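Local coordinates for protein amorpha-4,11-diene synthase (PDB 4GAX) that probably converts farnesyl diphosphate into sesquiterpenes with loss of diphosphate, as an engineered variant related to amorpha-4,11-diene and alpha-bisabolol synthases, at residues R302-K307 with D359-M364; Q261-W266 with D280-C285; Y286-A291 with V529-V534. All blocks are in the same frame, centred on the assembly; numbering follows the deposited sequence.

Interaction 1: R302-K307 with D359-M364; sequences RIFLAK and DTYTEM
Phe304 reaches from helix 299-322 into the side of helix 351-370 and meets Met364, Tyr361 and Thr360. The two segments run nearly antiparallel, at 152°, and their axes stay 11.3 Å apart. Side chains span this wide gap. The tight part is the Phe304 ring. Met364 lays its methyl over one face, with CE 3.4 Å from Phe304 CG. Met364 SD stands farther above the same ring, in a Met-aromatic contact 4.7 Å from its centroid. The Met364 chain leaves anti to N and then bends twice beyond CG, which folds CE back over the ring. At the rim of Phe304, CZ comes 3.9 Å from Tyr361 CE1. These two rings form an offset edge-to-face pair with planes at 86°, and Phe304 supplies the edge. Thr360 CG2 touches both Phe304 CE1 and Lys307 CB, each at 4.1 Å.

The other side is looser and polar. Lys307 extends past Thr360, and its NZ gives a hydrogen bond to a water, which passes on only a weak one to Glu363 OE2. Lys307 and Glu363 make no direct salt bridge. Lys307 also has a cation-pi partner in Trp265 of helix 238-269. The contact packs two nearly antiparallel helices of the all-helical class I terpene synthase fold, in its metal-binding family region.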
loop_
_atom_site.group_PDB
_atom_site.type_symbol
_atom_site.label_atom_id
_atom_site.label_comp_id
_atom_site.label_asym_id
_atom_site.label_seq_id
_atom_site.Cartn_x
_atom_site.Cartn_y
_atom_site.Cartn_z
ATOM N N ARG A 302 3.473 -1.725 12.534
ATOM C CA ARG A 302 3.657 -0.407 11.929
ATOM C C ARG A 302 4.815 0.369 12.546
ATOM O O ARG A 302 5.602 1.033 11.843
ATOM C CB ARG A 302 2.379 0.447 12.073
ATOM C CG ARG A 302 1.292 0.140 11.064
ATOM C CD ARG A 302 0.235 1.245 11.091
ATOM N NE ARG A 302 -0.506 1.243 12.353
ATOM C CZ ARG A 302 -1.476 0.381 12.641
ATOM N NH1 ARG A 302 -1.809 -0.565 11.759
ATOM N NH2 ARG A 302 -2.113 0.461 13.812
ATOM N N ILE A 303 4.901 0.329 13.872
ATOM C CA ILE A 303 5.941 1.101 14.558
ATOM C C ILE A 303 7.318 0.569 14.184
ATOM O O ILE A 303 8.226 1.340 13.877
ATOM C CB ILE A 303 5.735 1.095 16.085
ATOM C CG1 ILE A 303 4.521 1.971 16.432
ATOM C CG2 ILE A 303 6.989 1.602 16.805
ATOM C CD1 ILE A 303 4.060 1.850 17.886
ATOM N N PHE A 304 7.469 -0.752 14.164
ATOM C CA PHE A 304 8.762 -1.349 13.817
ATOM C C PHE A 304 9.119 -1.044 12.356
ATOM O O PHE A 304 10.263 -0.724 12.040
ATOM C CB PHE A 304 8.742 -2.868 14.034
ATOM C CG PHE A 304 10.059 -3.515 13.763
ATOM C CD1 PHE A 304 11.175 -3.159 14.507
ATOM C CD2 PHE A 304 10.207 -4.429 12.726
ATOM C CE1 PHE A 304 12.432 -3.728 14.249
ATOM C CE2 PHE A 304 11.456 -5.006 12.455
ATOM C CZ PHE A 304 12.571 -4.659 13.229
ATOM N N LEU A 305 8.135 -1.159 11.471
ATOM C CA LEU A 305 8.358 -0.933 10.053
ATOM C C LEU A 305 8.776 0.508 9.819
ATOM O O LEU A 305 9.687 0.782 9.034
ATOM C CB LEU A 305 7.101 -1.283 9.252
ATOM C CG LEU A 305 7.093 -0.998 7.738
ATOM C CD1 LEU A 305 8.190 -1.761 7.009
ATOM C CD2 LEU A 305 5.701 -1.391 7.151
ATOM N N ALA A 306 8.139 1.430 10.528
ATOM C CA ALA A 306 8.501 2.833 10.403
ATOM C C ALA A 306 9.962 3.047 10.805
ATOM O O ALA A 306 10.692 3.777 10.130
ATOM C CB ALA A 306 7.574 3.699 11.265
ATOM N N LYS A 307 10.388 2.419 11.902
ATOM C CA LYS A 307 11.790 2.515 12.324
ATOM C C LYS A 307 12.737 1.965 11.268
ATOM O O LYS A 307 13.766 2.572 10.974
ATOM C CB LYS A 307 12.002 1.782 13.647
ATOM C CG LYS A 307 11.226 2.427 14.805
ATOM C CD LYS A 307 11.363 1.599 16.092
ATOM C CE LYS A 307 10.676 2.297 17.280
ATOM N NZ LYS A 307 10.834 1.493 18.545
ATOM N N ASP A 359 20.652 -1.262 18.075
ATOM C CA ASP A 359 19.682 -1.151 19.173
ATOM C C ASP A 359 18.282 -1.485 18.692
ATOM O O ASP A 359 17.483 -2.087 19.413
ATOM C CB ASP A 359 19.646 0.275 19.741
ATOM C CG ASP A 359 20.815 0.576 20.677
ATOM O OD1 ASP A 359 21.631 -0.331 20.964
ATOM O OD2 ASP A 359 20.908 1.734 21.141
ATOM N N THR A 360 17.959 -1.050 17.480
ATOM C CA THR A 360 16.617 -1.258 16.957
ATOM C C THR A 360 16.380 -2.738 16.651
ATOM O O THR A 360 15.357 -3.326 17.049
ATOM C CB THR A 360 16.389 -0.401 15.686
ATOM O OG1 THR A 360 16.538 0.995 16.008
ATOM C CG2 THR A 360 15.013 -0.640 15.124
ATOM N N TYR A 361 17.324 -3.362 15.953
ATOM C CA TYR A 361 17.170 -4.783 15.650
ATOM C C TYR A 361 17.332 -5.679 16.870
ATOM O O TYR A 361 16.659 -6.702 16.976
ATOM C CB TYR A 361 18.113 -5.217 14.515
ATOM C CG TYR A 361 17.505 -4.931 13.181
ATOM C CD1 TYR A 361 16.551 -5.793 12.641
ATOM C CD2 TYR A 361 17.828 -3.779 12.481
ATOM C CE1 TYR A 361 15.961 -5.527 11.427
ATOM C CE2 TYR A 361 17.236 -3.505 11.248
ATOM C CZ TYR A 361 16.311 -4.375 10.731
ATOM O OH TYR A 361 15.719 -4.113 9.509
ATOM N N THR A 362 18.212 -5.296 17.791
ATOM C CA THR A 362 18.408 -6.100 18.991
ATOM C C THR A 362 17.146 -6.123 19.862
ATOM O O THR A 362 16.806 -7.150 20.443
ATOM C CB THR A 362 19.605 -5.614 19.803
ATOM O OG1 THR A 362 20.794 -5.820 19.029
ATOM C CG2 THR A 362 19.718 -6.378 21.119
ATOM N N GLU A 363 16.447 -4.997 19.941
ATOM C CA GLU A 363 15.191 -4.974 20.677
ATOM C C GLU A 363 14.180 -5.953 20.056
ATOM O O GLU A 363 13.459 -6.661 20.776
ATOM C CB GLU A 363 14.622 -3.558 20.744
ATOM C CG GLU A 363 13.122 -3.542 20.957
ATOM C CD GLU A 363 12.602 -2.222 21.478
ATOM O OE1 GLU A 363 11.370 -2.117 21.670
ATOM O OE2 GLU A 363 13.414 -1.293 21.699
ATOM N N MET A 364 14.139 -6.017 18.728
ATOM C CA MET A 364 13.198 -6.915 18.049
ATOM C C MET A 364 13.638 -8.381 18.174
ATOM O O MET A 364 12.807 -9.287 18.325
ATOM C CB MET A 364 13.041 -6.512 16.579
ATOM C CG MET A 364 12.149 -7.452 15.764
ATOM S SD MET A 364 10.453 -7.628 16.389
ATOM C CE MET A 364 9.797 -5.998 16.093
HETATM O O HOH W 1 13.184 0.402 18.984
#

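Interaction 2: Q261-W266 with D280-C285; sequences QLSKWW and DRIVEC
Segment 261-266 passes the start of helix 282-292 most closely at Ser263 and Ile282, whose CA atoms lie 6.6 Å apart, with Arg281 at the N-cap position. Ile282 is the knob here. It sits in a hole made by Leu262, Ser263, Trp265 and Trp266. Its CB lies over one face of the Trp266 indole, 3.6 Å from Trp266 CG. The other branch, anti to N (chi1 -159°), turns to helix 238-269 and brings Ile282 CG1 3.8 Å from Leu262 O. Beyond it, Ile282 CD1 meets the edge of Trp265 at CZ3, 4.1 Å away.

The polar part lies at the edge of the Trp266 indole. Trp266 NE1 gives Asp280 OD1 a hydrogen bond of 2.6 Å, bent to 144° at the hydrogen. The oxygen lies in the indole plane, and the carboxylate is turned 26° from it. A phenylalanine in place of Trp266 would probably leave Asp280 OD1 without its N-H donor. Arg281 turns from the other segment at CB; its NE bonds to Asp280 O from above the carbonyl plane, and its NH1 to Phe542 O. Phe269 and Val271 also pack on Trp266. The result is a knob-into-hole contact between two helices of the alpha-helical terpene synthase fold, pinned at one end by an indole-carboxylate bond.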
loop_
_atom_site.group_PDB
_atom_site.type_symbol
_atom_site.label_atom_id
_atom_site.label_comp_id
_atom_site.label_asym_id
_atom_site.label_seq_id
_atom_site.Cartn_x
_atom_site.Cartn_y
_atom_site.Cartn_z
ATOM N N GLN A 261 4.946 8.176 19.588
ATOM C CA GLN A 261 6.012 7.303 20.064
ATOM C C GLN A 261 7.185 7.314 19.083
ATOM O O GLN A 261 8.337 7.395 19.480
ATOM C CB GLN A 261 5.479 5.878 20.257
ATOM C CG GLN A 261 4.398 5.786 21.321
ATOM C CD GLN A 261 3.652 4.461 21.306
ATOM O OE1 GLN A 261 2.441 4.414 21.528
ATOM N NE2 GLN A 261 4.375 3.378 21.054
ATOM N N LEU A 262 6.889 7.263 17.792
ATOM C CA LEU A 262 7.936 7.323 16.781
ATOM C C LEU A 262 8.653 8.655 16.762
ATOM O O LEU A 262 9.868 8.707 16.519
ATOM C CB LEU A 262 7.362 7.009 15.402
ATOM C CG LEU A 262 7.155 5.516 15.210
ATOM C CD1 LEU A 262 6.167 5.282 14.065
ATOM C CD2 LEU A 262 8.505 4.830 14.921
ATOM N N SER A 263 7.903 9.728 17.017
ATOM C CA SER A 263 8.464 11.071 17.026
ATOM C C SER A 263 9.451 11.217 18.164
ATOM O O SER A 263 10.495 11.850 17.994
ATOM C CB SER A 263 7.365 12.140 17.109
ATOM O OG SER A 263 6.522 12.059 15.972
ATOM N N LYS A 264 9.130 10.630 19.319
ATOM C CA LYS A 264 10.027 10.719 20.485
ATOM C C LYS A 264 11.315 9.942 20.246
ATOM O O LYS A 264 12.408 10.438 20.514
ATOM C CB LYS A 264 9.343 10.207 21.758
ATOM C CG LYS A 264 8.568 11.278 22.494
ATOM C CD LYS A 264 7.444 10.685 23.328
ATOM C CE LYS A 264 6.337 11.704 23.534
ATOM N NZ LYS A 264 5.245 11.176 24.396
ATOM N N TRP A 265 11.157 8.713 19.765
ATOM C CA TRP A 265 12.275 7.865 19.354
ATOM C C TRP A 265 13.200 8.586 18.378
ATOM O O TRP A 265 14.426 8.599 18.559
ATOM C CB TRP A 265 11.714 6.612 18.692
ATOM C CG TRP A 265 12.726 5.646 18.113
ATOM C CD1 TRP A 265 13.426 4.675 18.792
ATOM C CD2 TRP A 265 13.089 5.507 16.727
ATOM N NE1 TRP A 265 14.221 3.965 17.915
ATOM C CE2 TRP A 265 14.030 4.452 16.645
ATOM C CE3 TRP A 265 12.719 6.182 15.552
ATOM C CZ2 TRP A 265 14.596 4.049 15.430
ATOM C CZ3 TRP A 265 13.280 5.786 14.349
ATOM C CH2 TRP A 265 14.208 4.726 14.293
ATOM N N TRP A 266 12.610 9.185 17.344
ATOM C CA TRP A 266 13.379 9.882 16.311
ATOM C C TRP A 266 14.077 11.114 16.871
ATOM O O TRP A 266 15.246 11.381 16.566
ATOM C CB TRP A 266 12.470 10.276 15.124
ATOM C CG TRP A 266 13.235 10.880 13.979
ATOM C CD1 TRP A 266 13.121 12.152 13.485
ATOM C CD2 TRP A 266 14.271 10.245 13.211
ATOM N NE1 TRP A 266 14.005 12.338 12.442
ATOM C CE2 TRP A 266 14.724 11.184 12.260
ATOM C CE3 TRP A 266 14.861 8.973 13.238
ATOM C CZ2 TRP A 266 15.734 10.887 11.335
ATOM C CZ3 TRP A 266 15.853 8.676 12.321
ATOM C CH2 TRP A 266 16.282 9.630 11.379
ATOM N N ASP A 280 15.347 14.651 7.888
ATOM C CA ASP A 280 14.474 14.580 9.061
ATOM C C ASP A 280 13.050 14.272 8.568
ATOM O O ASP A 280 12.259 15.196 8.305
ATOM C CB ASP A 280 14.514 15.911 9.819
ATOM C CG ASP A 280 13.759 15.865 11.140
ATOM O OD1 ASP A 280 13.436 14.753 11.614
ATOM O OD2 ASP A 280 13.496 16.951 11.715
ATOM N N ARG A 281 12.727 12.983 8.441
ATOM C CA ARG A 281 11.490 12.551 7.777
ATOM C C ARG A 281 10.700 11.479 8.515
ATOM O O ARG A 281 10.139 10.566 7.877
ATOM C CB ARG A 281 11.801 12.031 6.367
ATOM C CG ARG A 281 12.367 13.096 5.416
ATOM C CD ARG A 281 11.343 14.192 5.154
ATOM N NE ARG A 281 11.884 15.529 5.398
ATOM C CZ ARG A 281 12.521 16.257 4.489
ATOM N NH1 ARG A 281 12.705 15.782 3.267
ATOM N NH2 ARG A 281 12.976 17.462 4.799
ATOM N N ILE A 282 10.609 11.578 9.837
ATOM C CA ILE A 282 9.925 10.505 10.569
ATOM C C ILE A 282 8.435 10.392 10.195
ATOM O O ILE A 282 7.886 9.290 10.134
ATOM C CB ILE A 282 10.136 10.594 12.097
ATOM C CG1 ILE A 282 9.876 9.233 12.744
ATOM C CG2 ILE A 282 9.254 11.664 12.718
ATOM C CD1 ILE A 282 10.741 8.090 12.168
ATOM N N VAL A 283 7.792 11.523 9.901
ATOM C CA VAL A 283 6.367 11.508 9.563
ATOM C C VAL A 283 6.179 10.739 8.265
ATOM O O VAL A 283 5.274 9.907 8.130
ATOM C CB VAL A 283 5.788 12.934 9.411
ATOM C CG1 VAL A 283 4.324 12.868 8.934
ATOM C CG2 VAL A 283 5.887 13.690 10.732
ATOM N N GLU A 284 7.077 11.004 7.327
ATOM C CA GLU A 284 7.103 10.320 6.041
ATOM C C GLU A 284 7.350 8.810 6.156
ATOM O O GLU A 284 6.738 8.014 5.441
ATOM C CB GLU A 284 8.138 10.987 5.129
ATOM C CG GLU A 284 7.728 12.403 4.660
ATOM C CD GLU A 284 7.807 13.494 5.750
ATOM O OE1 GLU A 284 8.459 13.287 6.802
ATOM O OE2 GLU A 284 7.207 14.576 5.550
ATOM N N CYS A 285 8.232 8.400 7.060
ATOM C CA CYS A 285 8.486 6.964 7.231
ATOM C C CYS A 285 7.250 6.302 7.824
ATOM O O CYS A 285 6.867 5.201 7.429
ATOM C CB CYS A 285 9.690 6.725 8.140
ATOM S SG CYS A 285 11.256 7.375 7.472
#

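Interaction 3: Y286-A291 with V529-V534; sequences YFWALA and VHFLDV
Phe531 of helix 519-535 wedges between Phe287, Trp288 and Ala291 of helix 282-292, two helices of the class I terpene synthase fold. In related plant sesquiterpene synthases the tryptophan at this helix position lines the active-site pocket. Trp288 is probably placed likewise, with Phe531 packed against one face of its indole. The segments 286-291 and 529-534 run roughly antiparallel, at 141°, with their axes 10.0 Å apart. No hydrogen bond joins them. The contact is made by rings and aliphatic carbons.

The ring contacts come first. Phe531 leaves its backbone with CG anti to N (chi1 179°), which sends the ring straight across the gap. Its CE2 sits over one face of the Trp288 indole, 3.3 Å from Trp288 CG and displaced toward the rim. The Trp288 five-membered ring and the Phe531 ring are inclined by 32°, with centroids 4.3 Å apart. The backbone joins in: Trp288 CA lies over a face of Phe531, 4.2 Å from the ring centroid, as a CH-pi contact. Phe287 meets the rim of Phe531, with its CD2 4.0 Å from Phe531 CE1. Phe287 has a further edge-to-face partner in Tyr549, and Leu552 and Leu556 of helix 547-557 pack on it too.

The aliphatic contacts are smaller. Val534 CG1 lies at the edge of Phe287, 4.4 Å from its CE2. Nearer the root of the Phe531 ring, the Ala291 methyl closes in, with CB 3.6 Å from Phe531 CD1.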
loop_
_atom_site.group_PDB
_atom_site.type_symbol
_atom_site.label_atom_id
_atom_site.label_comp_id
_atom_site.label_asym_id
_atom_site.label_seq_id
_atom_site.Cartn_x
_atom_site.Cartn_y
_atom_site.Cartn_z
ATOM N N TYR A 286 6.626 6.977 8.781
ATOM C CA TYR A 286 5.407 6.446 9.393
ATOM C C TYR A 286 4.264 6.300 8.373
ATOM O O TYR A 286 3.551 5.298 8.374
ATOM C CB TYR A 286 4.951 7.330 10.566
ATOM C CG TYR A 286 3.666 6.812 11.152
ATOM C CD1 TYR A 286 2.487 7.539 11.069
ATOM C CD2 TYR A 286 3.627 5.568 11.753
ATOM C CE1 TYR A 286 1.283 7.023 11.593
ATOM C CE2 TYR A 286 2.447 5.045 12.273
ATOM C CZ TYR A 286 1.277 5.780 12.188
ATOM O OH TYR A 286 0.108 5.248 12.700
ATOM N N PHE A 287 4.104 7.296 7.498
ATOM C CA PHE A 287 3.013 7.284 6.521
ATOM C C PHE A 287 3.167 6.091 5.594
ATOM O O PHE A 287 2.196 5.426 5.243
ATOM C CB PHE A 287 2.967 8.601 5.721
ATOM C CG PHE A 287 1.693 8.789 4.934
ATOM C CD1 PHE A 287 0.490 9.036 5.587
ATOM C CD2 PHE A 287 1.697 8.716 3.547
ATOM C CE1 PHE A 287 -0.700 9.197 4.866
ATOM C CE2 PHE A 287 0.515 8.884 2.819
ATOM C CZ PHE A 287 -0.683 9.119 3.478
ATOM N N TRP A 288 4.403 5.806 5.223
ATOM C CA TRP A 288 4.702 4.630 4.418
ATOM C C TRP A 288 4.370 3.344 5.192
ATOM O O TRP A 288 3.729 2.416 4.650
ATOM C CB TRP A 288 6.178 4.699 4.037
ATOM C CG TRP A 288 6.644 3.785 2.973
ATOM C CD1 TRP A 288 6.057 2.629 2.549
ATOM C CD2 TRP A 288 7.828 3.949 2.189
ATOM N NE1 TRP A 288 6.811 2.061 1.546
ATOM C CE2 TRP A 288 7.903 2.855 1.307
ATOM C CE3 TRP A 288 8.837 4.914 2.150
ATOM C CZ2 TRP A 288 8.944 2.705 0.383
ATOM C CZ3 TRP A 288 9.878 4.764 1.223
ATOM C CH2 TRP A 288 9.920 3.662 0.361
ATOM N N ALA A 289 4.785 3.278 6.459
ATOM C CA ALA A 289 4.471 2.101 7.276
ATOM C C ALA A 289 2.953 1.965 7.426
ATOM O O ALA A 289 2.395 0.847 7.411
ATOM C CB ALA A 289 5.126 2.204 8.646
ATOM N N LEU A 290 2.289 3.113 7.555
ATOM C CA LEU A 290 0.841 3.157 7.743
ATOM C C LEU A 290 0.108 2.554 6.549
ATOM O O LEU A 290 -1.017 2.067 6.680
ATOM C CB LEU A 290 0.394 4.603 7.962
ATOM C CG LEU A 290 -1.095 4.827 8.236
ATOM C CD1 LEU A 290 -1.589 3.952 9.401
ATOM C CD2 LEU A 290 -1.360 6.303 8.512
ATOM N N ALA A 291 0.758 2.571 5.389
ATOM C CA ALA A 291 0.168 1.994 4.177
ATOM C C ALA A 291 0.126 0.475 4.182
ATOM O O ALA A 291 -0.812 -0.131 3.640
ATOM C CB ALA A 291 0.905 2.494 2.933
ATOM N N VAL A 529 2.708 -2.174 -2.568
ATOM C CA VAL A 529 2.850 -1.947 -4.019
ATOM C C VAL A 529 1.983 -0.777 -4.478
ATOM O O VAL A 529 2.437 0.085 -5.229
ATOM C CB VAL A 529 2.457 -3.211 -4.845
ATOM C CG1 VAL A 529 2.501 -2.909 -6.340
ATOM C CG2 VAL A 529 3.390 -4.374 -4.527
ATOM N N HIS A 530 0.734 -0.732 -4.024
ATOM C CA HIS A 530 -0.144 0.386 -4.393
ATOM C C HIS A 530 0.353 1.713 -3.826
ATOM O O HIS A 530 0.183 2.778 -4.440
ATOM C CB HIS A 530 -1.587 0.106 -3.953
ATOM C CG HIS A 530 -2.284 -0.895 -4.817
ATOM N ND1 HIS A 530 -3.145 -1.848 -4.315
ATOM C CD2 HIS A 530 -2.246 -1.084 -6.157
ATOM C CE1 HIS A 530 -3.603 -2.589 -5.310
ATOM N NE2 HIS A 530 -3.068 -2.150 -6.438
ATOM N N PHE A 531 0.998 1.648 -2.666
ATOM C CA PHE A 531 1.602 2.857 -2.096
ATOM C C PHE A 531 2.606 3.532 -3.027
ATOM O O PHE A 531 2.796 4.773 -2.985
ATOM C CB PHE A 531 2.262 2.560 -0.744
ATOM C CG PHE A 531 2.906 3.758 -0.132
ATOM C CD1 PHE A 531 2.125 4.774 0.397
ATOM C CD2 PHE A 531 4.285 3.892 -0.108
ATOM C CE1 PHE A 531 2.707 5.898 0.957
ATOM C CE2 PHE A 531 4.878 5.019 0.459
ATOM C CZ PHE A 531 4.085 6.021 0.993
ATOM N N LEU A 532 3.254 2.747 -3.881
ATOM C CA LEU A 532 4.280 3.317 -4.772
ATOM C C LEU A 532 3.669 4.387 -5.657
ATOM O O LEU A 532 4.340 5.354 -6.037
ATOM C CB LEU A 532 4.934 2.240 -5.649
ATOM C CG LEU A 532 5.658 1.060 -4.979
ATOM C CD1 LEU A 532 5.898 -0.075 -5.990
ATOM C CD2 LEU A 532 6.961 1.512 -4.372
ATOM N N ASP A 533 2.386 4.221 -5.972
ATOM C CA ASP A 533 1.682 5.197 -6.801
ATOM C C ASP A 533 1.553 6.533 -6.077
ATOM O O ASP A 533 1.535 7.581 -6.713
ATOM C CB ASP A 533 0.294 4.671 -7.199
ATOM C CG ASP A 533 -0.182 5.229 -8.533
ATOM O OD1 ASP A 533 0.650 5.379 -9.464
ATOM O OD2 ASP A 533 -1.389 5.520 -8.653
ATOM N N VAL A 534 1.471 6.488 -4.746
ATOM C CA VAL A 534 1.424 7.695 -3.916
ATOM C C VAL A 534 2.828 8.234 -3.693
ATOM O O VAL A 534 3.083 9.445 -3.764
ATOM C CB VAL A 534 0.791 7.385 -2.536
ATOM C CG1 VAL A 534 1.055 8.525 -1.554
ATOM C CG2 VAL A 534 -0.715 7.127 -2.696
#

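How the interactions relate
All three contacts are buried, but interaction 3 lies near the centre of the chain, about 5 Å away, while interactions 1 and 2 have their centres about 20 and 19 Å from it. Interactions 2 and 3 share helix 282-292, at its start and farther along. Helix 299-322, used by interaction 1, follows it in the chain and packs on it through Ala289. Leu262 of interaction 2 touches Ala306 and Lys307 of interaction 1 and Tyr286 of interaction 3. The chemistry differs with place: the central contact is apolar, while of the two farther out interaction 2 adds an indole-carboxylate bond and interaction 1 a water-linked lysine and glutamate.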